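Local coordinates for KLLA0C04147p (Kluyveromyces lactis, PDB 5H2D), which binds ergosterol in the lipid-binding domain of an Osh1-type oxysterol-binding protein and probably transfers sterol between membranes, at residues L29-L33 / A334-N338; N67-S71 / P327-T331; T113-V117 / P218-N222. All blocks are in the same frame, centred on the assembly; numbering follows the deposited sequence.

Interaction 1: residues L29-L33 / A334-N338; sequences LRQRL and AVTLN
Two nitrogens of Arg30, NE and NH2, converge on the carbonyl oxygen of Val335: NE lies 2.9 Å from Val335 O with an N-H...O angle of 157°, and NH2 lies 3.1 Å from the same oxygen with a more bent angle of 139°. The acceptor sits in the guanidinium plane, at its edge, while the donors are tilted somewhat from the carbonyl plane. With CG of Arg30 anti to the backbone N (chi1 -179°), a bend farther out, at chi3, turns the guanidinium edge to the carbonyl. NH1 pairs with Glu363 of helix 357-363 in a salt bridge. Water 1 takes a weak bond from NH2, accepts from Asn338 N and lies 2.7 Å from Ala334 O; water 2 bridges Arg30 N and Thr336 O. The contact joins the loop between helices 7-18 and 45-49 to the end of the short helix 332-337, in the ORD (OSBP-related domain). Here Arg30 engages one carbonyl, Val335 O, near the C-terminal end of this short helix, an end that may mildly suit a cation. An alanine in place of Arg30 is likely to leave Val335 O without its two-nitrogen partner and Glu363 without this countercharge. Leu33 CD2 lies 3.5 Å above the guanidinium plane, over its centre, and the carbonyl carbon Asn338 C lies over the opposite face, so the group is sandwiched. Farther along, Val335 CG1 packs 3.8 Å from Arg32 N, and Thr336 CG2 approaches Arg30 O at 3.6 Å and the CB of Leu29.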
loop_
_atom_site.group_PDB
_atom_site.type_symbol
_atom_site.label_atom_id
_atom_site.label_comp_id
_atom_site.label_asym_id
_atom_site.label_seq_id
_atom_site.Cartn_x
_atom_site.Cartn_y
_atom_site.Cartn_z
ATOM N N LEU A 29 2.260 3.339 -19.515
ATOM C CA LEU A 29 1.983 3.951 -18.217
ATOM C C LEU A 29 1.917 5.469 -18.327
ATOM O O LEU A 29 2.723 6.099 -19.015
ATOM C CB LEU A 29 3.066 3.563 -17.209
ATOM C CG LEU A 29 3.176 2.086 -16.847
ATOM C CD1 LEU A 29 4.368 1.844 -15.951
ATOM C CD2 LEU A 29 1.899 1.618 -16.165
ATOM N N ARG A 30 0.968 6.071 -17.612
ATOM C CA ARG A 30 0.893 7.522 -17.580
ATOM C C ARG A 30 2.153 8.127 -16.964
ATOM O O ARG A 30 2.611 7.703 -15.893
ATOM C CB ARG A 30 -0.344 7.972 -16.795
ATOM C CG ARG A 30 -0.494 9.490 -16.741
ATOM C CD ARG A 30 -1.875 9.889 -16.280
ATOM N NE ARG A 30 -2.062 9.687 -14.838
ATOM C CZ ARG A 30 -3.086 10.204 -14.175
ATOM N NH1 ARG A 30 -3.987 10.941 -14.826
ATOM N NH2 ARG A 30 -3.198 10.008 -12.860
ATOM N N GLN A 31 2.703 9.140 -17.643
ATOM C CA GLN A 31 3.987 9.735 -17.285
ATOM C C GLN A 31 3.866 11.074 -16.581
ATOM O O GLN A 31 4.832 11.506 -15.941
ATOM C CB GLN A 31 4.854 9.940 -18.533
ATOM C CG GLN A 31 5.114 8.682 -19.316
ATOM C CD GLN A 31 6.072 7.748 -18.613
ATOM O OE1 GLN A 31 7.195 8.131 -18.265
ATOM N NE2 GLN A 31 5.634 6.510 -18.391
ATOM N N ARG A 32 2.739 11.753 -16.720
ATOM C CA ARG A 32 2.554 13.053 -16.094
ATOM C C ARG A 32 1.065 13.327 -16.015
ATOM O O ARG A 32 0.243 12.588 -16.566
ATOM C CB ARG A 32 3.276 14.155 -16.875
ATOM C CG ARG A 32 2.806 14.302 -18.314
ATOM C CD ARG A 32 3.162 15.685 -18.863
ATOM N NE ARG A 32 2.404 16.745 -18.195
ATOM C CZ ARG A 32 2.702 18.039 -18.255
ATOM N NH1 ARG A 32 3.754 18.453 -18.950
ATOM N NH2 ARG A 32 1.951 18.923 -17.609
ATOM N N LEU A 33 0.728 14.387 -15.290
ATOM C CA LEU A 33 -0.635 14.880 -15.197
ATOM C C LEU A 33 -0.841 16.015 -16.188
ATOM O O LEU A 33 0.108 16.654 -16.641
ATOM C CB LEU A 33 -0.944 15.374 -13.786
ATOM C CG LEU A 33 -0.697 14.367 -12.666
ATOM C CD1 LEU A 33 -1.064 14.998 -11.331
ATOM C CD2 LEU A 33 -1.495 13.101 -12.929
ATOM N N ALA A 334 3.011 6.783 -8.329
ATOM C CA ALA A 334 1.671 7.228 -7.975
ATOM C C ALA A 334 0.963 7.860 -9.162
ATOM O O ALA A 334 -0.252 7.723 -9.297
ATOM C CB ALA A 334 1.720 8.205 -6.794
ATOM N N VAL A 335 1.708 8.546 -10.037
ATOM C CA VAL A 335 1.108 9.130 -11.233
ATOM C C VAL A 335 0.457 8.068 -12.111
ATOM O O VAL A 335 -0.536 8.348 -12.806
ATOM C CB VAL A 335 2.174 9.942 -11.998
ATOM C CG1 VAL A 335 1.685 10.283 -13.419
ATOM C CG2 VAL A 335 2.472 11.236 -11.257
ATOM N N THR A 336 0.957 6.823 -12.072
ATOM C CA THR A 336 0.368 5.796 -12.933
ATOM C C THR A 336 -0.988 5.293 -12.438
ATOM O O THR A 336 -1.723 4.673 -13.217
ATOM C CB THR A 336 1.292 4.576 -13.090
ATOM O OG1 THR A 336 1.305 3.793 -11.881
ATOM C CG2 THR A 336 2.709 4.991 -13.479
ATOM N N LEU A 337 -1.345 5.544 -11.175
ATOM C CA LEU A 337 -2.405 4.763 -10.551
ATOM C C LEU A 337 -3.795 5.240 -10.950
ATOM O O LEU A 337 -4.669 4.421 -11.259
ATOM C CB LEU A 337 -2.259 4.815 -9.030
ATOM C CG LEU A 337 -1.017 4.107 -8.490
ATOM C CD1 LEU A 337 -0.861 4.348 -6.989
ATOM C CD2 LEU A 337 -1.056 2.621 -8.784
ATOM N N ASN A 338 -4.035 6.550 -10.903
ATOM C CA ASN A 338 -5.350 7.094 -11.228
ATOM C C ASN A 338 -5.482 7.471 -12.698
ATOM O O ASN A 338 -6.282 8.353 -13.033
ATOM C CB ASN A 338 -5.665 8.305 -10.348
ATOM C CG ASN A 338 -7.160 8.545 -10.227
ATOM O OD1 ASN A 338 -7.927 7.601 -10.088
ATOM N ND2 ASN A 338 -7.583 9.812 -10.316
HETATM O O HOH W 1 -2.527 8.967 -10.178
HETATM O O HOH W 2 -0.880 4.361 -15.916
#

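Interaction 2: residues N67-S71 / P327-T331; sequences NEPTS and PFNLT
Pro69 lies on the Phe328 ring where the chain turns a corner after strand 67-68; Pro69 is the centre of an inverse gamma turn, closed by a weak backbone bond from Thr70 N to Glu68 O. This buried contact of the oxysterol-binding domain joins that corner to the loop leading into helix 332-337. The aromatic interaction is a CH-pi contact: Pro69 CD stands 3.5 Å from the ring centroid of Phe328, only 16° off the ring normal, and is displaced toward the rim. Pro69 CG covers the neighbouring side of the same face, 3.6 Å from Phe328 CD2.

The van der Waals packing centres on Leu330 CD2. Its apolar partner is the methyl Thr70 CG2 at 4.0 Å, the Thr70 and Leu330 side chains running past each other in opposite directions, and the polar carboxylate of Glu68 lies against it through CD at 3.8 Å.

The polar part is mostly Glu68. Its side chain leaves with CG anti to the backbone N (chi1 -177°) and stays extended, which carries the carboxylate across to Leu330. OE1 accepts from Thr70 OG1 through its anti lone pair at 2.6 Å and also forms salt bridges with Arg116 and Arg75, an arrangement that would probably stabilise its negative charge. No direct hydrogen bond crosses between the segments; instead, water 3 donates to Glu68 OE2 and to Phe328 O, at 2.7 Å from the latter.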
loop_
_atom_site.group_PDB
_atom_site.type_symbol
_atom_site.label_atom_id
_atom_site.label_comp_id
_atom_site.label_asym_id
_atom_site.label_seq_id
_atom_site.Cartn_x
_atom_site.Cartn_y
_atom_site.Cartn_z
ATOM N N ASN A 67 -5.524 18.327 0.710
ATOM C CA ASN A 67 -6.087 17.152 0.056
ATOM C C ASN A 67 -5.148 16.698 -1.055
ATOM O O ASN A 67 -4.397 17.491 -1.627
ATOM C CB ASN A 67 -7.459 17.447 -0.555
ATOM C CG ASN A 67 -8.545 17.691 0.474
ATOM O OD1 ASN A 67 -9.516 18.385 0.190
ATOM N ND2 ASN A 67 -8.408 17.106 1.648
ATOM N N GLU A 68 -5.218 15.404 -1.386
ATOM C CA GLU A 68 -4.459 14.850 -2.494
ATOM C C GLU A 68 -5.405 14.079 -3.410
ATOM O O GLU A 68 -6.249 13.338 -2.915
ATOM C CB GLU A 68 -3.366 13.904 -1.958
ATOM C CG GLU A 68 -2.458 13.329 -3.012
ATOM C CD GLU A 68 -1.432 12.391 -2.402
ATOM O OE1 GLU A 68 -1.637 11.160 -2.427
ATOM O OE2 GLU A 68 -0.417 12.890 -1.894
ATOM N N PRO A 69 -5.265 14.198 -4.744
ATOM C CA PRO A 69 -6.194 13.507 -5.655
ATOM C C PRO A 69 -5.843 12.050 -5.875
ATOM O O PRO A 69 -5.860 11.549 -7.001
ATOM C CB PRO A 69 -6.054 14.300 -6.958
ATOM C CG PRO A 69 -4.615 14.719 -6.930
ATOM C CD PRO A 69 -4.342 15.079 -5.483
ATOM N N THR A 70 -5.526 11.347 -4.802
ATOM C CA THR A 70 -5.411 9.903 -4.833
ATOM C C THR A 70 -6.398 9.362 -3.820
ATOM O O THR A 70 -6.806 10.072 -2.907
ATOM C CB THR A 70 -4.011 9.420 -4.457
ATOM O OG1 THR A 70 -3.744 9.794 -3.096
ATOM C CG2 THR A 70 -2.954 10.045 -5.381
ATOM N N SER A 71 -6.771 8.102 -3.975
ATOM C CA SER A 71 -7.632 7.432 -3.009
ATOM C C SER A 71 -6.791 6.689 -1.975
ATOM O O SER A 71 -5.662 6.284 -2.248
ATOM C CB SER A 71 -8.555 6.442 -3.731
ATOM O OG SER A 71 -9.429 5.764 -2.836
ATOM N N PRO A 327 2.661 17.891 -9.824
ATOM C CA PRO A 327 1.595 18.448 -8.981
ATOM C C PRO A 327 1.302 17.493 -7.831
ATOM O O PRO A 327 1.363 16.271 -7.983
ATOM C CB PRO A 327 0.408 18.561 -9.945
ATOM C CG PRO A 327 1.038 18.606 -11.324
ATOM C CD PRO A 327 2.253 17.731 -11.227
ATOM N N PHE A 328 1.013 18.059 -6.662
ATOM C CA PHE A 328 0.687 17.308 -5.453
ATOM C C PHE A 328 1.867 16.481 -4.961
ATOM O O PHE A 328 1.700 15.639 -4.067
ATOM C CB PHE A 328 -0.533 16.400 -5.666
ATOM C CG PHE A 328 -1.666 17.070 -6.410
ATOM C CD1 PHE A 328 -2.523 17.928 -5.754
ATOM C CD2 PHE A 328 -1.862 16.832 -7.759
ATOM C CE1 PHE A 328 -3.550 18.543 -6.433
ATOM C CE2 PHE A 328 -2.893 17.452 -8.446
ATOM C CZ PHE A 328 -3.735 18.307 -7.774
ATOM N N ASN A 329 3.065 16.704 -5.510
ATOM C CA ASN A 329 4.275 16.014 -5.070
ATOM C C ASN A 329 4.168 14.507 -5.252
ATOM O O ASN A 329 4.780 13.732 -4.512
ATOM C CB ASN A 329 4.619 16.361 -3.617
ATOM C CG ASN A 329 5.190 17.751 -3.478
ATOM O OD1 ASN A 329 5.570 18.374 -4.470
ATOM N ND2 ASN A 329 5.273 18.241 -2.252
ATOM N N LEU A 330 3.398 14.072 -6.242
ATOM C CA LEU A 330 3.254 12.645 -6.477
ATOM C C LEU A 330 4.564 12.037 -6.959
ATOM O O LEU A 330 5.392 12.704 -7.589
ATOM C CB LEU A 330 2.170 12.385 -7.513
ATOM C CG LEU A 330 0.750 12.808 -7.156
ATOM C CD1 LEU A 330 -0.199 12.279 -8.222
ATOM C CD2 LEU A 330 0.346 12.298 -5.764
ATOM N N THR A 331 4.747 10.756 -6.657
ATOM C CA THR A 331 5.829 9.976 -7.245
ATOM C C THR A 331 5.477 9.569 -8.673
ATOM O O THR A 331 4.318 9.596 -9.086
ATOM C CB THR A 331 6.096 8.702 -6.443
ATOM O OG1 THR A 331 4.914 7.889 -6.439
ATOM C CG2 THR A 331 6.525 9.023 -5.004
HETATM O O HOH W 3 0.192 15.564 -1.856
#

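Interaction 3: residues T113-V117 / P218-N222; sequences TVKRV and PQVDN. With ERG (ergosterol), chain B.
The carboxamide of Asn222 reaches Thr113 with its edge: ND2 donates to Thr113 OG1 at 3.2 Å, nearly straight at 164°, and the hydroxyl oxygen lies only 3° out of the amide plane. The other end of the amide, OD1, accepts from Asn208 ND2, so both polar ends of the group are held. Thr113 OG1 has a further partner in Tyr110 O. The contact borders the ergosterol pocket of the OSBP-type domain, to which Arg116, Val117 and Val220 belong; here a type II beta turn from Thr113 to Arg116 packs against the start of strand 219-230.

Val220 packs against the turn, its CG2 3.5 Å from Thr113 O. The same methyl meets Val117 CG2 at 3.8 Å, the two valines running past each other in opposite directions. A chi1 of -180° sets CG1 of Val220 anti to the backbone N and beside Thr113 OG1, while CG2 turns to the valine partner. The side chains of Val117 and Pro218 cross at about a right angle, CG1 of Val117 being 4.0 Å from CB of Pro218; Leu45 and Val210 also touch this pair.

Arg116 sets out away from the strand, its guanidinium pairing with Glu78 as well as Glu68, and presents its carbonyl to the sterol instead. Three pocket residues therefore touch the ligand with apolar or backbone atoms. Arg116 O approaches C21 of ergosterol, and Val220 CG2 lies 3.9 Å from that same methyl. Val117 CG1 reaches further along the sterol tail, to C26 at 3.7 Å.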
loop_
_atom_site.group_PDB
_atom_site.type_symbol
_atom_site.label_atom_id
_atom_site.label_comp_id
_atom_site.label_asym_id
_atom_site.label_seq_id
_atom_site.Cartn_x
_atom_site.Cartn_y
_atom_site.Cartn_z
ATOM N N THR A 113 5.995 8.435 0.983
ATOM C CA THR A 113 5.135 9.232 1.864
ATOM C C THR A 113 5.706 10.620 2.144
ATOM O O THR A 113 4.956 11.523 2.540
ATOM C CB THR A 113 4.875 8.504 3.197
ATOM O OG1 THR A 113 6.077 8.403 3.977
ATOM C CG2 THR A 113 4.318 7.107 2.960
ATOM N N VAL A 114 7.001 10.820 1.919
ATOM C CA VAL A 114 7.611 12.114 2.195
ATOM C C VAL A 114 7.041 13.176 1.261
ATOM O O VAL A 114 6.731 12.911 0.092
ATOM C CB VAL A 114 9.138 12.001 2.056
ATOM C CG1 VAL A 114 9.793 13.339 2.325
ATOM C CG2 VAL A 114 9.655 10.957 3.027
ATOM N N LYS A 115 6.905 14.396 1.781
ATOM C CA LYS A 115 6.489 15.586 1.035
ATOM C C LYS A 115 5.043 15.535 0.560
ATOM O O LYS A 115 4.650 16.349 -0.280
ATOM C CB LYS A 115 7.398 15.852 -0.173
ATOM C CG LYS A 115 8.813 16.265 0.227
ATOM C CD LYS A 115 9.554 16.879 -0.951
ATOM C CE LYS A 115 9.930 15.834 -1.991
ATOM N NZ LYS A 115 11.188 15.083 -1.663
ATOM N N ARG A 116 4.234 14.613 1.068
ATOM C CA ARG A 116 2.808 14.569 0.747
ATOM C C ARG A 116 2.008 14.701 2.042
ATOM O O ARG A 116 1.407 13.750 2.539
ATOM C CB ARG A 116 2.476 13.283 -0.031
ATOM C CG ARG A 116 3.072 13.299 -1.437
ATOM C CD ARG A 116 3.285 11.881 -1.931
ATOM N NE ARG A 116 2.020 11.290 -2.341
ATOM C CZ ARG A 116 1.908 10.060 -2.820
ATOM N NH1 ARG A 116 2.995 9.283 -2.931
ATOM N NH2 ARG A 116 0.713 9.609 -3.192
ATOM N N VAL A 117 2.000 15.914 2.590
ATOM C CA VAL A 117 1.263 16.198 3.824
ATOM C C VAL A 117 -0.146 16.586 3.384
ATOM O O VAL A 117 -0.486 17.766 3.216
ATOM C CB VAL A 117 1.951 17.277 4.664
ATOM C CG1 VAL A 117 1.156 17.576 5.930
ATOM C CG2 VAL A 117 3.359 16.823 5.051
ATOM N N PRO A 218 5.453 21.102 8.564
ATOM C CA PRO A 218 4.944 19.736 8.734
ATOM C C PRO A 218 5.772 18.722 7.960
ATOM O O PRO A 218 6.157 18.952 6.812
ATOM C CB PRO A 218 3.514 19.825 8.181
ATOM C CG PRO A 218 3.152 21.284 8.332
ATOM C CD PRO A 218 4.429 22.003 8.008
ATOM N N GLN A 219 6.003 17.575 8.594
ATOM C CA GLN A 219 6.832 16.511 8.045
ATOM C C GLN A 219 6.176 15.168 8.334
ATOM O O GLN A 219 5.667 14.941 9.433
ATOM C CB GLN A 219 8.255 16.573 8.642
ATOM C CG GLN A 219 9.015 15.246 8.727
ATOM C CD GLN A 219 10.224 15.301 9.672
ATOM O OE1 GLN A 219 10.220 16.033 10.665
ATOM N NE2 GLN A 219 11.260 14.518 9.363
ATOM N N VAL A 220 6.184 14.281 7.341
ATOM C CA VAL A 220 5.697 12.919 7.537
ATOM C C VAL A 220 6.809 12.074 8.146
ATOM O O VAL A 220 7.921 11.997 7.607
ATOM C CB VAL A 220 5.216 12.303 6.211
ATOM C CG1 VAL A 220 4.714 10.898 6.472
ATOM C CG2 VAL A 220 4.142 13.144 5.560
ATOM N N ASP A 221 6.504 11.416 9.254
ATOM C CA ASP A 221 7.429 10.519 9.930
ATOM C C ASP A 221 6.783 9.149 10.047
ATOM O O ASP A 221 5.583 9.035 10.311
ATOM C CB ASP A 221 7.791 11.051 11.324
ATOM C CG ASP A 221 8.706 10.120 12.089
ATOM O OD1 ASP A 221 9.612 9.535 11.462
ATOM O OD2 ASP A 221 8.512 9.986 13.317
ATOM N N ASN A 222 7.572 8.113 9.843
ATOM C CA ASN A 222 7.128 6.750 10.068
ATOM C C ASN A 222 7.941 6.169 11.215
ATOM O O ASN A 222 9.150 6.391 11.301
ATOM C CB ASN A 222 7.276 5.929 8.784
ATOM C CG ASN A 222 6.467 6.513 7.650
ATOM O OD1 ASN A 222 5.240 6.437 7.660
ATOM N ND2 ASN A 222 7.141 7.134 6.680
HETATM C C1 ERG B . 1.275 4.675 4.717
HETATM C C2 ERG B . 1.565 3.413 3.909
HETATM C C3 ERG B . 0.382 2.494 4.068
HETATM C C4 ERG B . -0.890 3.171 3.554
HETATM C C5 ERG B . -1.096 4.466 4.136
HETATM C C6 ERG B . -2.395 4.912 4.336
HETATM C C7 ERG B . -2.693 6.190 4.836
HETATM C C8 ERG B . -1.670 7.091 5.147
HETATM C C9 ERG B . -0.331 6.602 5.166
HETATM C C10 ERG B . -0.015 5.376 4.269
HETATM C C11 ERG B . 0.777 7.732 5.040
HETATM C C12 ERG B . 0.419 9.013 5.801
HETATM C C13 ERG B . -0.978 9.474 5.336
HETATM C C14 ERG B . -1.944 8.358 5.795
HETATM C C15 ERG B . -3.296 8.997 5.550
HETATM C C16 ERG B . -3.086 10.489 5.938
HETATM C C17 ERG B . -1.555 10.629 6.159
HETATM C C18 ERG B . -1.039 9.773 3.821
HETATM C C19 ERG B . 0.165 5.911 2.821
HETATM C C20 ERG B . -1.123 12.072 5.808
HETATM C C21 ERG B . 0.378 12.319 5.906
HETATM C C22 ERG B . -1.839 12.976 6.803
HETATM C C23 ERG B . -2.894 13.929 6.338
HETATM C C24 ERG B . -3.623 14.801 7.359
HETATM C C25 ERG B . -3.777 16.211 6.772
HETATM C C26 ERG B . -2.378 16.787 6.526
HETATM C C27 ERG B . -4.513 17.167 7.725
HETATM C C28 ERG B . -4.971 14.151 7.605
HETATM O O1 ERG B . 0.613 1.230 3.350
#

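How the interactions relate
Interaction 2 is the fully buried contact, with five touching residues all covered; interactions 1 and 3 are partly buried. Segments 327-331 and 334-338 both belong to the approach and body of helix 332-337, so interactions 1 and 2, whose centres are about 11 Å apart, hold the same element and meet through Val335 CG2 and Leu330 CB. Interactions 2 and 3 are coupled by the ionic tie between Glu68 and Arg116 and by a probable hydrogen bond from Asn329 ND2 to Lys115 O. The chemistry shifts accordingly, from a guanidinium on a carbonyl with waters, through proline-aromatic packing beside a carboxylate, to valine methyls lining the sterol.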